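Local structure of isoflavone reductase (Medicago sativa, 2GAS) at residues A[114-119]-A[149-154]; A[211-216]-A[277-282]; A[107-112]-A[200-205]. The protein catalyses the NADPH-dependent reduction of isoflavones to chiral isoflavanones, a late step in making the pterocarpan phytoalexin medicarpin in alfalfa. One frame throughout, in Å; residues are numbered along the deposited sequence.

Interaction 1 of 3, residues A[114-119]-A[149-154]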
loop_
_atom_site.group_PDB
_atom_site.type_symbol
_atom_site.label_atom_id
_atom_site.label_comp_id
_atom_site.label_asym_id
_atom_site.label_seq_id
_atom_site.Cartn_x
_atom_site.Cartn_y
_atom_site.Cartn_z
ATOM N N GLY A 114 -0.942 0.254 3.468
ATOM C CA GLY A 114 -2.361 0.386 3.722
ATOM C C GLY A 114 -2.541 1.347 4.877
ATOM O O GLY A 114 -1.779 2.301 5.026
ATOM N N LEU A 115 -3.549 1.109 5.703
ATOM C CA LEU A 115 -3.778 1.984 6.847
ATOM C C LEU A 115 -2.714 1.706 7.905
ATOM O O LEU A 115 -1.909 0.786 7.761
ATOM C CB LEU A 115 -5.170 1.733 7.446
ATOM C CG LEU A 115 -5.347 0.506 8.351
ATOM C CD1 LEU A 115 -6.760 0.490 8.900
ATOM C CD2 LEU A 115 -5.061 -0.768 7.574
ATOM N N ASP A 116 -2.692 2.511 8.960
ATOM C CA ASP A 116 -1.746 2.283 10.046
ATOM C C ASP A 116 -2.408 1.194 10.899
ATOM O O ASP A 116 -3.382 1.463 11.603
ATOM C CB ASP A 116 -1.549 3.559 10.872
ATOM C CG ASP A 116 -0.541 3.373 11.983
ATOM O OD1 ASP A 116 -0.201 2.208 12.265
ATOM O OD2 ASP A 116 -0.093 4.377 12.576
ATOM N N VAL A 117 -1.884 -0.031 10.835
ATOM C CA VAL A 117 -2.485 -1.140 11.572
ATOM C C VAL A 117 -2.438 -1.044 13.092
ATOM O O VAL A 117 -3.027 -1.878 13.785
ATOM C CB VAL A 117 -1.905 -2.506 11.118
ATOM C CG1 VAL A 117 -2.226 -2.735 9.653
ATOM C CG2 VAL A 117 -0.400 -2.555 11.352
ATOM N N ASP A 118 -1.748 -0.039 13.618
ATOM C CA ASP A 118 -1.709 0.148 15.067
ATOM C C ASP A 118 -2.748 1.203 15.437
ATOM O O ASP A 118 -2.885 1.580 16.601
ATOM C CB ASP A 118 -0.315 0.582 15.524
ATOM C CG ASP A 118 0.642 -0.591 15.665
ATOM O OD1 ASP A 118 1.861 -0.385 15.514
ATOM O OD2 ASP A 118 0.170 -1.717 15.940
ATOM N N ARG A 119 -3.480 1.664 14.425
ATOM C CA ARG A 119 -4.522 2.675 14.594
ATOM C C ARG A 119 -5.797 2.335 13.828
ATOM O O ARG A 119 -6.109 2.967 12.811
ATOM C CB ARG A 119 -4.033 4.040 14.110
ATOM C CG ARG A 119 -2.953 4.686 14.942
ATOM C CD ARG A 119 -2.697 6.081 14.393
ATOM N NE ARG A 119 -1.916 6.914 15.298
ATOM C CZ ARG A 119 -0.626 7.187 15.144
ATOM N NH1 ARG A 119 0.043 6.691 14.117
ATOM N NH2 ARG A 119 -0.009 7.969 16.018
ATOM N N TYR A 149 7.405 1.848 8.377
ATOM C CA TYR A 149 6.086 1.316 8.039
ATOM C C TYR A 149 5.452 2.330 7.102
ATOM O O TYR A 149 5.151 3.448 7.511
ATOM C CB TYR A 149 5.231 1.171 9.299
ATOM C CG TYR A 149 5.852 0.311 10.376
ATOM C CD1 TYR A 149 5.651 0.606 11.721
ATOM C CD2 TYR A 149 6.621 -0.810 10.052
ATOM C CE1 TYR A 149 6.200 -0.195 12.725
ATOM C CE2 TYR A 149 7.172 -1.615 11.047
ATOM C CZ TYR A 149 6.956 -1.301 12.375
ATOM O OH TYR A 149 7.498 -2.100 13.358
ATOM N N LEU A 150 5.258 1.940 5.846
ATOM C CA LEU A 150 4.693 2.847 4.848
ATOM C C LEU A 150 3.173 2.706 4.835
ATOM O O LEU A 150 2.627 1.755 4.287
ATOM C CB LEU A 150 5.289 2.528 3.473
ATOM C CG LEU A 150 5.232 3.567 2.341
ATOM C CD1 LEU A 150 3.784 3.884 1.985
ATOM C CD2 LEU A 150 5.966 4.826 2.759
ATOM N N CYS A 151 2.497 3.659 5.466
ATOM C CA CYS A 151 1.041 3.647 5.559
ATOM C C CYS A 151 0.474 4.620 4.532
ATOM O O CYS A 151 0.310 5.812 4.807
ATOM C CB CYS A 151 0.627 4.040 6.979
ATOM S SG CYS A 151 1.440 3.019 8.247
ATOM N N CYS A 152 0.180 4.096 3.346
ATOM C CA CYS A 152 -0.326 4.914 2.242
ATOM C C CYS A 152 -1.839 4.968 2.138
ATOM O O CYS A 152 -2.381 5.604 1.235
ATOM C CB CYS A 152 0.247 4.409 0.918
ATOM S SG CYS A 152 -0.191 2.690 0.549
ATOM N N HIS A 153 -2.521 4.283 3.047
ATOM C CA HIS A 153 -3.970 4.265 3.046
ATOM C C HIS A 153 -4.620 3.765 1.755
ATOM O O HIS A 153 -4.237 2.711 1.252
ATOM C CB HIS A 153 -4.484 5.644 3.474
ATOM C CG HIS A 153 -4.225 5.929 4.921
ATOM N ND1 HIS A 153 -4.880 5.258 5.930
ATOM C CD2 HIS A 153 -3.294 6.703 5.527
ATOM C CE1 HIS A 153 -4.359 5.599 7.095
ATOM N NE2 HIS A 153 -3.394 6.474 6.878
ATOM N N ALA A 154 -5.564 4.515 1.192
ATOM C CA ALA A 154 -6.298 4.043 0.021
ATOM C C ALA A 154 -5.733 4.256 -1.380
ATOM O O ALA A 154 -5.685 5.377 -1.876
ATOM C CB ALA A 154 -7.729 4.588 0.075
#
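G114 and H153 bring the two backbones together, their CA atoms 4.3 Å apart where the loop 114-119 passes the end of strand 148-151. One hydrogen bond ties them, from H153 N to G114 O at 2.9 Å; the donor stands above the carbonyl plane rather than in it, and the same oxygen lies over one face of the H153 ring. Beyond G114 the loop folds into a type I turn from D116 to R119, closed by R119 N on D116 O.

Side chains of H153 and C151 pack on the loop. The end of the H153 imidazole approaches it obliquely, ND1 3.6 Å from L115 CA and close to L115 CB, while its NE2 is spent on Y277. C151 sends SG alongside the backbone N (chi1 -53°) to rest 3.7 Å from D116 CA. D116 itself throws its carboxylate anti to the backbone N (chi1 -178°), where OD1 accepts from D118 N at 3.0 Å in an Asx turn and OD2 forms a salt bridge with R119 NH1 at 2.8 Å.

D116 OD1 also pairs with R137 of helix 126-143, a residue that probably binds NADP(+) as in relatives, which is consistent with the loop lying beside the cofactor site. C151 lies against H213 of the adjacent strand 210-213, L115 against F130 of helix 126-143, and H153 against A187 of strand 185-189.

Interaction 2 of 3, residues A[211-216]-A[277-282]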
loop_
_atom_site.group_PDB
_atom_site.type_symbol
_atom_site.label_atom_id
_atom_site.label_comp_id
_atom_site.label_asym_id
_atom_site.label_seq_id
_atom_site.Cartn_x
_atom_site.Cartn_y
_atom_site.Cartn_z
ATOM N N ALA A 211 6.805 5.319 11.301
ATOM C CA ALA A 211 5.725 4.971 10.394
ATOM C C ALA A 211 5.565 6.242 9.558
ATOM O O ALA A 211 5.506 7.344 10.111
ATOM C CB ALA A 211 4.439 4.686 11.165
ATOM N N VAL A 212 5.538 6.098 8.238
ATOM C CA VAL A 212 5.375 7.245 7.338
ATOM C C VAL A 212 3.938 7.205 6.836
ATOM O O VAL A 212 3.496 6.204 6.270
ATOM C CB VAL A 212 6.360 7.168 6.149
ATOM C CG1 VAL A 212 6.103 8.308 5.168
ATOM C CG2 VAL A 212 7.783 7.246 6.664
ATOM N N HIS A 213 3.211 8.297 7.048
ATOM C CA HIS A 213 1.805 8.374 6.669
ATOM C C HIS A 213 1.556 9.243 5.454
ATOM O O HIS A 213 2.024 10.379 5.389
ATOM C CB HIS A 213 1.007 8.929 7.846
ATOM C CG HIS A 213 1.291 8.227 9.134
ATOM N ND1 HIS A 213 0.556 7.142 9.566
ATOM C CD2 HIS A 213 2.278 8.401 10.043
ATOM C CE1 HIS A 213 1.083 6.679 10.686
ATOM N NE2 HIS A 213 2.129 7.423 10.995
ATOM N N ILE A 214 0.806 8.705 4.498
ATOM C CA ILE A 214 0.483 9.455 3.295
ATOM C C ILE A 214 -0.962 9.947 3.369
ATOM O O ILE A 214 -1.903 9.173 3.202
ATOM C CB ILE A 214 0.635 8.588 2.017
ATOM C CG1 ILE A 214 1.986 7.868 2.014
ATOM C CG2 ILE A 214 0.484 9.467 0.774
ATOM C CD1 ILE A 214 3.171 8.768 1.865
ATOM N N ARG A 215 -1.132 11.229 3.670
ATOM C CA ARG A 215 -2.449 11.863 3.714
ATOM C C ARG A 215 -2.211 13.161 2.947
ATOM O O ARG A 215 -1.859 14.176 3.539
ATOM C CB ARG A 215 -2.888 12.186 5.150
ATOM C CG ARG A 215 -3.584 11.049 5.901
ATOM C CD ARG A 215 -2.655 10.346 6.874
ATOM N NE ARG A 215 -2.122 11.225 7.920
ATOM C CZ ARG A 215 -2.697 11.451 9.102
ATOM N NH1 ARG A 215 -3.848 10.873 9.420
ATOM N NH2 ARG A 215 -2.092 12.233 9.987
ATOM N N LEU A 216 -2.381 13.108 1.629
ATOM C CA LEU A 216 -2.144 14.270 0.771
ATOM C C LEU A 216 -3.338 15.233 0.784
ATOM O O LEU A 216 -4.468 14.851 0.503
ATOM C CB LEU A 216 -1.831 13.782 -0.645
ATOM C CG LEU A 216 -0.728 12.710 -0.691
ATOM C CD1 LEU A 216 -0.695 12.052 -2.055
ATOM C CD2 LEU A 216 0.622 13.332 -0.354
ATOM N N TYR A 277 -6.420 10.689 12.101
ATOM C CA TYR A 277 -5.687 10.609 13.362
ATOM C C TYR A 277 -4.532 11.600 13.379
ATOM O O TYR A 277 -4.012 11.980 12.335
ATOM C CB TYR A 277 -5.131 9.193 13.588
ATOM C CG TYR A 277 -4.293 8.657 12.441
ATOM C CD1 TYR A 277 -4.872 7.888 11.436
ATOM C CD2 TYR A 277 -2.925 8.935 12.352
ATOM C CE1 TYR A 277 -4.120 7.405 10.372
ATOM C CE2 TYR A 277 -2.160 8.457 11.284
ATOM C CZ TYR A 277 -2.767 7.692 10.299
ATOM O OH TYR A 277 -2.044 7.206 9.232
ATOM N N GLU A 278 -4.145 12.031 14.576
ATOM C CA GLU A 278 -3.023 12.948 14.717
ATOM C C GLU A 278 -1.808 12.062 14.956
ATOM O O GLU A 278 -1.917 11.014 15.591
ATOM C CB GLU A 278 -3.242 13.890 15.904
ATOM C CG GLU A 278 -4.347 14.908 15.670
ATOM C CD GLU A 278 -4.574 15.820 16.860
ATOM O OE1 GLU A 278 -5.383 16.764 16.735
ATOM O OE2 GLU A 278 -3.951 15.593 17.919
ATOM N N ILE A 279 -0.651 12.463 14.447
ATOM C CA ILE A 279 0.525 11.631 14.636
ATOM C C ILE A 279 1.387 12.058 15.808
ATOM O O ILE A 279 1.276 13.174 16.322
ATOM C CB ILE A 279 1.407 11.568 13.363
ATOM C CG1 ILE A 279 2.105 12.908 13.120
ATOM C CG2 ILE A 279 0.557 11.157 12.169
ATOM C CD1 ILE A 279 1.189 14.045 12.820
ATOM N N ASP A 280 2.235 11.131 16.231
ATOM C CA ASP A 280 3.160 11.326 17.334
ATOM C C ASP A 280 4.534 11.507 16.698
ATOM O O ASP A 280 5.046 10.595 16.055
ATOM C CB ASP A 280 3.124 10.087 18.230
ATOM C CG ASP A 280 4.115 10.152 19.371
ATOM O OD1 ASP A 280 4.042 9.273 20.254
ATOM O OD2 ASP A 280 4.965 11.067 19.387
ATOM N N PRO A 281 5.144 12.696 16.862
ATOM C CA PRO A 281 6.463 12.975 16.283
ATOM C C PRO A 281 7.567 11.983 16.647
ATOM O O PRO A 281 8.536 11.831 15.910
ATOM C CB PRO A 281 6.761 14.400 16.762
ATOM C CG PRO A 281 5.967 14.519 18.025
ATOM C CD PRO A 281 4.675 13.836 17.667
ATOM N N ALA A 282 7.414 11.302 17.776
ATOM C CA ALA A 282 8.414 10.336 18.198
ATOM C C ALA A 282 8.324 9.034 17.410
ATOM O O ALA A 282 9.288 8.269 17.364
ATOM C CB ALA A 282 8.262 10.048 19.695
#
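R215 reaches across to Y277 with a chain that bends twice before its guanidinium settles on the phenol ring. CB leaves the backbone in the direction of 277-282, and the bends at chi2 and chi3 fold the chain so that CD passes 4.0 Å from Y277 OH. CZ then lies over the ring, 4.1 Å from its centroid, in a cation-pi contact. The guanidinium is stacked nearly flat on the phenol, the two planes only 18° apart, and NH1 sits above the middle of the ring. At the tip both terminal nitrogens turn to a single acceptor: NH1 bonds Y277 O in the carbonyl plane, on a lone pair, and NH2 reaches that oxygen at 3.0 Å, nearly along the C=O axis. One residue thus offers R215 both a ring face and a carbonyl, which fixes the rotation of the guanidinium. NH2 carries a further salt bridge to E286, and NH1 a hydrogen bond to A275 O.

In fold terms, the end of strand 210-213, the middle strand of a three-stranded parallel sheet in this NmrA-type reductase, meets here the loop that leads into its neighbour, strand 284-286.

H213 takes the other end of the phenol. Its ND1 and Y277 OH share a short hydrogen bond of 2.6 Å, made at the edge of both rings; the Y277 edge is turned toward the H213 face in an offset edge-to-face pair, planes at 69°. I279 covers one face of the imidazole, CG2 standing 4.2 Å from the ring centroid in a CH-pi contact, and the same methyl comes within 3.6 Å of R215 NH2. H213 NE2 is bonded to D284.

Interaction 3 of 3, residues A[107-112]-A[200-205]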
loop_
_atom_site.group_PDB
_atom_site.type_symbol
_atom_site.label_atom_id
_atom_site.label_comp_id
_atom_site.label_asym_id
_atom_site.label_seq_id
_atom_site.Cartn_x
_atom_site.Cartn_y
_atom_site.Cartn_z
ATOM N N LYS A 107 17.660 -0.777 6.664
ATOM C CA LYS A 107 16.242 -0.445 6.775
ATOM C C LYS A 107 15.372 -1.498 6.113
ATOM O O LYS A 107 15.661 -1.943 5.008
ATOM C CB LYS A 107 15.959 0.932 6.155
ATOM C CG LYS A 107 14.558 1.456 6.449
ATOM C CD LYS A 107 14.540 2.974 6.658
ATOM C CE LYS A 107 14.836 3.718 5.369
ATOM N NZ LYS A 107 14.821 5.201 5.557
ATOM N N PHE A 108 14.315 -1.905 6.808
ATOM C CA PHE A 108 13.383 -2.898 6.291
ATOM C C PHE A 108 11.979 -2.324 6.235
ATOM O O PHE A 108 11.497 -1.756 7.218
ATOM C CB PHE A 108 13.381 -4.151 7.179
ATOM C CG PHE A 108 12.311 -5.162 6.824
ATOM C CD1 PHE A 108 12.117 -5.567 5.506
ATOM C CD2 PHE A 108 11.525 -5.741 7.820
ATOM C CE1 PHE A 108 11.157 -6.535 5.191
ATOM C CE2 PHE A 108 10.569 -6.707 7.509
ATOM C CZ PHE A 108 10.385 -7.103 6.203
ATOM N N PHE A 109 11.348 -2.446 5.068
ATOM C CA PHE A 109 9.974 -1.999 4.867
ATOM C C PHE A 109 9.101 -3.240 4.796
ATOM O O PHE A 109 9.118 -3.951 3.793
ATOM C CB PHE A 109 9.787 -1.259 3.533
ATOM C CG PHE A 109 10.262 0.167 3.529
ATOM C CD1 PHE A 109 11.619 0.469 3.506
ATOM C CD2 PHE A 109 9.342 1.215 3.483
ATOM C CE1 PHE A 109 12.059 1.793 3.430
ATOM C CE2 PHE A 109 9.770 2.550 3.406
ATOM C CZ PHE A 109 11.128 2.838 3.378
ATOM N N PRO A 110 8.343 -3.540 5.861
ATOM C CA PRO A 110 7.499 -4.733 5.762
ATOM C C PRO A 110 6.296 -4.470 4.852
ATOM O O PRO A 110 6.082 -3.342 4.397
ATOM C CB PRO A 110 7.101 -4.999 7.215
ATOM C CG PRO A 110 7.127 -3.627 7.827
ATOM C CD PRO A 110 8.372 -3.019 7.238
ATOM N N SER A 111 5.515 -5.517 4.597
ATOM C CA SER A 111 4.349 -5.433 3.724
ATOM C C SER A 111 3.190 -4.675 4.368
ATOM O O SER A 111 2.226 -5.267 4.854
ATOM C CB SER A 111 3.907 -6.848 3.322
ATOM O OG SER A 111 2.851 -6.812 2.381
ATOM N N GLU A 112 3.302 -3.352 4.363
ATOM C CA GLU A 112 2.290 -2.479 4.935
ATOM C C GLU A 112 1.453 -1.972 3.770
ATOM O O GLU A 112 0.573 -2.677 3.286
ATOM C CB GLU A 112 2.975 -1.329 5.673
ATOM C CG GLU A 112 3.709 -1.760 6.952
ATOM C CD GLU A 112 2.772 -1.894 8.137
ATOM O OE1 GLU A 112 1.716 -1.226 8.125
ATOM O OE2 GLU A 112 3.095 -2.644 9.088
ATOM N N ARG A 200 11.324 7.855 -1.373
ATOM C CA ARG A 200 11.722 9.078 -0.680
ATOM C C ARG A 200 11.985 8.718 0.778
ATOM O O ARG A 200 12.966 9.159 1.372
ATOM C CB ARG A 200 10.616 10.135 -0.752
ATOM C CG ARG A 200 10.614 10.961 -2.022
ATOM C CD ARG A 200 11.841 11.864 -2.086
ATOM N NE ARG A 200 11.514 13.271 -1.872
ATOM C CZ ARG A 200 12.040 14.015 -0.905
ATOM N NH1 ARG A 200 12.915 13.484 -0.062
ATOM N NH2 ARG A 200 11.698 15.289 -0.783
ATOM N N ALA A 201 11.103 7.900 1.347
ATOM C CA ALA A 201 11.242 7.470 2.733
ATOM C C ALA A 201 12.484 6.592 2.896
ATOM O O ALA A 201 13.216 6.716 3.876
ATOM C CB ALA A 201 9.981 6.701 3.175
ATOM N N ALA A 202 12.725 5.718 1.923
ATOM C CA ALA A 202 13.875 4.821 1.987
ATOM C C ALA A 202 15.188 5.595 2.061
ATOM O O ALA A 202 16.094 5.222 2.805
ATOM C CB ALA A 202 13.879 3.901 0.775
ATOM N N ASN A 203 15.273 6.682 1.299
ATOM C CA ASN A 203 16.475 7.511 1.251
ATOM C C ASN A 203 16.540 8.590 2.330
ATOM O O ASN A 203 17.516 9.341 2.399
ATOM C CB ASN A 203 16.599 8.172 -0.127
ATOM C CG ASN A 203 16.910 7.178 -1.225
ATOM O OD1 ASN A 203 17.804 6.346 -1.080
ATOM N ND2 ASN A 203 16.181 7.262 -2.335
ATOM N N ASP A 204 15.511 8.659 3.167
ATOM C CA ASP A 204 15.440 9.654 4.233
ATOM C C ASP A 204 15.823 9.057 5.586
ATOM O O ASP A 204 15.076 8.270 6.160
ATOM C CB ASP A 204 14.019 10.229 4.290
ATOM C CG ASP A 204 13.822 11.218 5.428
ATOM O OD1 ASP A 204 14.825 11.682 6.015
ATOM O OD2 ASP A 204 12.657 11.545 5.728
ATOM N N PRO A 205 16.990 9.440 6.122
ATOM C CA PRO A 205 17.423 8.907 7.416
ATOM C C PRO A 205 16.440 9.165 8.554
ATOM O O PRO A 205 16.431 8.439 9.547
ATOM C CB PRO A 205 18.769 9.598 7.643
ATOM C CG PRO A 205 18.592 10.907 6.944
ATOM C CD PRO A 205 17.903 10.502 5.659
HETATM O O HOH W 1 15.628 5.988 7.771
#
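K107 and F109 both extend from strand 107-109 toward the last turn of helix 191-202, one ending in an ammonium group among carbonyl oxygens, the other pointing the edge of its ring at the helix backbone. With CG anti to the backbone N (chi1 -170°) and the chain bent at chi2 and chi3, K107 runs past A202, its CE 3.2 Å from A202 O, and places NZ beside the end of the helix. There NZ donates to A201 O at 2.8 Å, tilted modestly from the carbonyl plane, and to A202 O at 3.0 Å from well above the A202 carbonyl plane. A third link goes through a water, which accepts from NZ and donates to D204 O at 2.8 Å and, weakly, to P205 O. T207 OG1 is a further partner of NZ. A201 O accepts from K107 NZ and, within its own segment, from D204 N.

The amine thus lies among the carbonyls of A201 and A202 at the C-terminal end of the helix, where the helix dipole would probably favour its positive charge. Strand 107-109 belongs to the parallel sheet of the Rossmann-type NADP-binding fold, bonded through F108 to P146 and T148 on the side of strand 148-151, so the lysine joins that sheet to the helix lying across from it.

F109 works beside K107 without polar groups. Its ring meets the helix with its edge: A202 N lies near the ring plane, 3.6 Å from F109 CZ. The two alanine methyls receive neighbouring parts of that edge: CE1 is 3.8 Å from A202 CB, and CZ is 4.0 Å from A201 CB. The ring also packs on I79 and I81 of strand 79-82 and on T148 of strand 148-151.

In the fold
The three contacts form a chain of adjoining sites around strands 148-151 and 210-213, neighbours in a parallel sheet. The centres of interactions 1 and 2 are about 9 Å apart, and the backbone bond from V212 N to Y149 O joins their strands; interaction 3 lies about 13 Å from interaction 1 and 14 Å from interaction 2. Along the sequence, interaction 1 is nested within the loop closed by interaction 3, and interaction 2 opens after both. Strand 107-109 runs on into the loop 114-119, near R137, which probably binds NADP(+), and the proposed proton acceptor K133. Together the contacts link strands 107-109, 148-151 and 210-213 with helix 191-202 and the bordering loops.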